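Local coordinates for long form salivary protein D7L (Phlebotomus duboscqi, PDB 6MT7), which binds and sequesters cysteinyl leukotrienes and a thromboxane A2 analogue, helping female sand flies to feed on blood and inhibiting platelet aggregation induced by low doses of collagen, at residues L36-E40 with D41-Y45. Residues are numbered along the deposited sequence; the frame is centred on the assembly and turned at random.
Sequences LPNDE and DTHCY. With TRT (fragment of triton X-100), chain C.
An N-cap, made by Asp39 on Thr42, opens helix 40-52 beside the lipid pocket. Asp39 OD1 accepts two bonds from Thr42: the backbone N at 2.9 Å, nearly in line with the C-O bond, and OG1 at 2.6 Å, from above the carboxylate plane. With chi1 at 54°, Asp39 CG sits between its own N and C, which swings the carboxylate back over the first turn. A second tie links the loop to the helix: His43 NE2 donates to Asn38 OD1 (2.7 Å). OD1 lies near the imidazole plane and NE2 in the carbonyl plane of Asn38, the two groups twisted 37° apart. Asp39 O sits over one face of the imidazole, toward its rim, while accepting from His43 N. On the pocket side, Leu36 CB packs on Thr42 CG2 at 3.9 Å, and Leu36 CD2 meets the edge of the Tyr45 ring at CE2, 4.2 Å away. Leu36 and Tyr45 line the detergent site: Tyr45 OH donates to ether O15 of the Triton fragment (2.9 Å), and Leu36 CD1 touches its C8. Tyr45 probably also contacts thromboxane A2, as in related proteins. Trp31 of helix 28-32 stacks on Tyr45 and its NE1 hydrogen-bonds to Thr42 OG1, while the Cys44-Cys94 disulfide fastens this turn to helix 94-106.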
loop_
_atom_site.group_PDB
_atom_site.type_symbol
_atom_site.label_atom_id
_atom_site.label_comp_id
_atom_site.label_asym_id
_atom_site.label_seq_id
_atom_site.Cartn_x
_atom_site.Cartn_y
_atom_site.Cartn_z
ATOM N N LEU A 36 -7.622 13.463 11.120
ATOM C CA LEU A 36 -7.595 13.748 9.686
ATOM C C LEU A 36 -8.254 15.096 9.434
ATOM O O LEU A 36 -9.455 15.158 9.127
ATOM C CB LEU A 36 -8.302 12.651 8.889
ATOM C CG LEU A 36 -7.703 11.253 9.001
ATOM C CD1 LEU A 36 -8.553 10.274 8.194
ATOM C CD2 LEU A 36 -6.259 11.226 8.528
ATOM N N PRO A 37 -7.506 16.191 9.540
ATOM C CA PRO A 37 -8.111 17.521 9.405
ATOM C C PRO A 37 -8.619 17.795 8.000
ATOM O O PRO A 37 -8.214 17.176 7.014
ATOM C CB PRO A 37 -6.960 18.477 9.763
ATOM C CG PRO A 37 -5.982 17.632 10.551
ATOM C CD PRO A 37 -6.086 16.270 9.920
ATOM N N ASN A 38 -9.511 18.786 7.924
ATOM C CA ASN A 38 -10.156 19.154 6.661
ATOM C C ASN A 38 -9.271 20.134 5.889
ATOM O O ASN A 38 -9.549 21.331 5.778
ATOM C CB ASN A 38 -11.541 19.729 6.930
ATOM C CG ASN A 38 -12.321 20.011 5.658
ATOM O OD1 ASN A 38 -12.056 19.426 4.610
ATOM N ND2 ASN A 38 -13.305 20.910 5.753
ATOM N N ASP A 39 -8.181 19.598 5.341
ATOM C CA ASP A 39 -7.324 20.386 4.460
ATOM C C ASP A 39 -6.927 19.553 3.250
ATOM O O ASP A 39 -7.054 18.331 3.243
ATOM C CB ASP A 39 -6.078 20.966 5.179
ATOM C CG ASP A 39 -5.227 19.918 5.897
ATOM O OD1 ASP A 39 -4.850 18.891 5.283
ATOM O OD2 ASP A 39 -4.877 20.161 7.072
ATOM N N GLU A 40 -6.480 20.251 2.202
ATOM C CA GLU A 40 -6.263 19.609 0.907
ATOM C C GLU A 40 -5.254 18.470 0.989
ATOM O O GLU A 40 -5.467 17.408 0.395
ATOM C CB GLU A 40 -5.806 20.651 -0.121
ATOM C CG GLU A 40 -5.565 20.073 -1.519
ATOM C CD GLU A 40 -5.289 21.177 -2.531
ATOM O OE1 GLU A 40 -5.833 22.282 -2.345
ATOM O OE2 GLU A 40 -4.526 20.948 -3.482
ATOM N N ASP A 41 -4.137 18.667 1.698
ATOM C CA ASP A 41 -3.145 17.595 1.755
ATOM C C ASP A 41 -3.704 16.367 2.466
ATOM O O ASP A 41 -3.421 15.228 2.065
ATOM C CB ASP A 41 -1.861 18.089 2.422
ATOM C CG ASP A 41 -1.003 18.918 1.472
ATOM O OD1 ASP A 41 -1.310 18.926 0.261
ATOM O OD2 ASP A 41 -0.036 19.546 1.930
ATOM N N THR A 42 -4.524 16.574 3.501
ATOM C CA THR A 42 -5.164 15.436 4.163
ATOM C C THR A 42 -6.171 14.755 3.239
ATOM O O THR A 42 -6.279 13.521 3.228
ATOM C CB THR A 42 -5.862 15.876 5.452
ATOM O OG1 THR A 42 -4.920 16.487 6.333
ATOM C CG2 THR A 42 -6.467 14.673 6.174
ATOM N N HIS A 43 -6.926 15.536 2.461
ATOM C CA HIS A 43 -7.823 14.927 1.481
ATOM C C HIS A 43 -7.058 13.966 0.584
ATOM O O HIS A 43 -7.489 12.835 0.363
ATOM C CB HIS A 43 -8.511 15.982 0.611
ATOM C CG HIS A 43 -9.283 17.011 1.378
ATOM N ND1 HIS A 43 -9.687 18.203 0.812
ATOM C CD2 HIS A 43 -9.727 17.033 2.657
ATOM C CE1 HIS A 43 -10.345 18.914 1.710
ATOM N NE2 HIS A 43 -10.380 18.228 2.840
ATOM N N CYS A 44 -5.924 14.412 0.037
ATOM C CA CYS A 44 -5.226 13.562 -0.916
ATOM C C CYS A 44 -4.472 12.437 -0.229
ATOM O O CYS A 44 -4.320 11.357 -0.812
ATOM C CB CYS A 44 -4.292 14.400 -1.789
ATOM S SG CYS A 44 -5.258 15.373 -2.995
ATOM N N TYR A 45 -4.046 12.647 1.017
ATOM C CA TYR A 45 -3.490 11.549 1.802
ATOM C C TYR A 45 -4.525 10.439 2.003
ATOM O O TYR A 45 -4.209 9.243 1.879
ATOM C CB TYR A 45 -2.995 12.093 3.146
ATOM C CG TYR A 45 -2.611 11.034 4.152
ATOM C CD1 TYR A 45 -1.532 10.192 3.918
ATOM C CD2 TYR A 45 -3.319 10.895 5.341
ATOM C CE1 TYR A 45 -1.167 9.212 4.842
ATOM C CE2 TYR A 45 -2.965 9.917 6.271
ATOM C CZ TYR A 45 -1.891 9.088 6.018
ATOM O OH TYR A 45 -1.552 8.125 6.942
HETATM C C25 TRT C . 5.965 6.539 12.274
HETATM O O24 TRT C . 4.875 5.691 11.926
HETATM C C23 TRT C . 3.619 6.368 11.878
HETATM C C22 TRT C . 2.644 5.455 11.145
HETATM O O21 TRT C . 1.299 5.931 11.205
HETATM C C20 TRT C . 0.461 4.978 10.561
HETATM C C19 TRT C . -0.993 5.362 10.765
HETATM O O18 TRT C . -1.383 6.273 9.741
HETATM C C17 TRT C . -2.075 7.364 10.313
HETATM C C16 TRT C . -3.558 7.263 10.020
HETATM O O15 TRT C . -3.851 7.739 8.702
HETATM C C12 TRT C . -5.034 7.354 8.097
HETATM C C13 TRT C . -6.136 6.997 8.867
HETATM C C14 TRT C . -7.333 6.606 8.255
HETATM C C11 TRT C . -5.130 7.316 6.712
HETATM C C10 TRT C . -6.320 6.930 6.102
HETATM C C9 TRT C . -7.426 6.570 6.861
HETATM C C6 TRT C . -8.688 6.150 6.165
HETATM C C8 TRT C . -9.630 7.347 6.230
HETATM C C7 TRT C . -8.395 5.877 4.694
HETATM C C5 TRT C . -9.353 4.966 6.903
HETATM C C1 TRT C . -8.797 3.524 6.868
HETATM C C2 TRT C . -7.284 3.391 6.997
HETATM C C4 TRT C . -9.419 2.779 8.041
HETATM C C3 TRT C . -9.218 2.746 5.628
#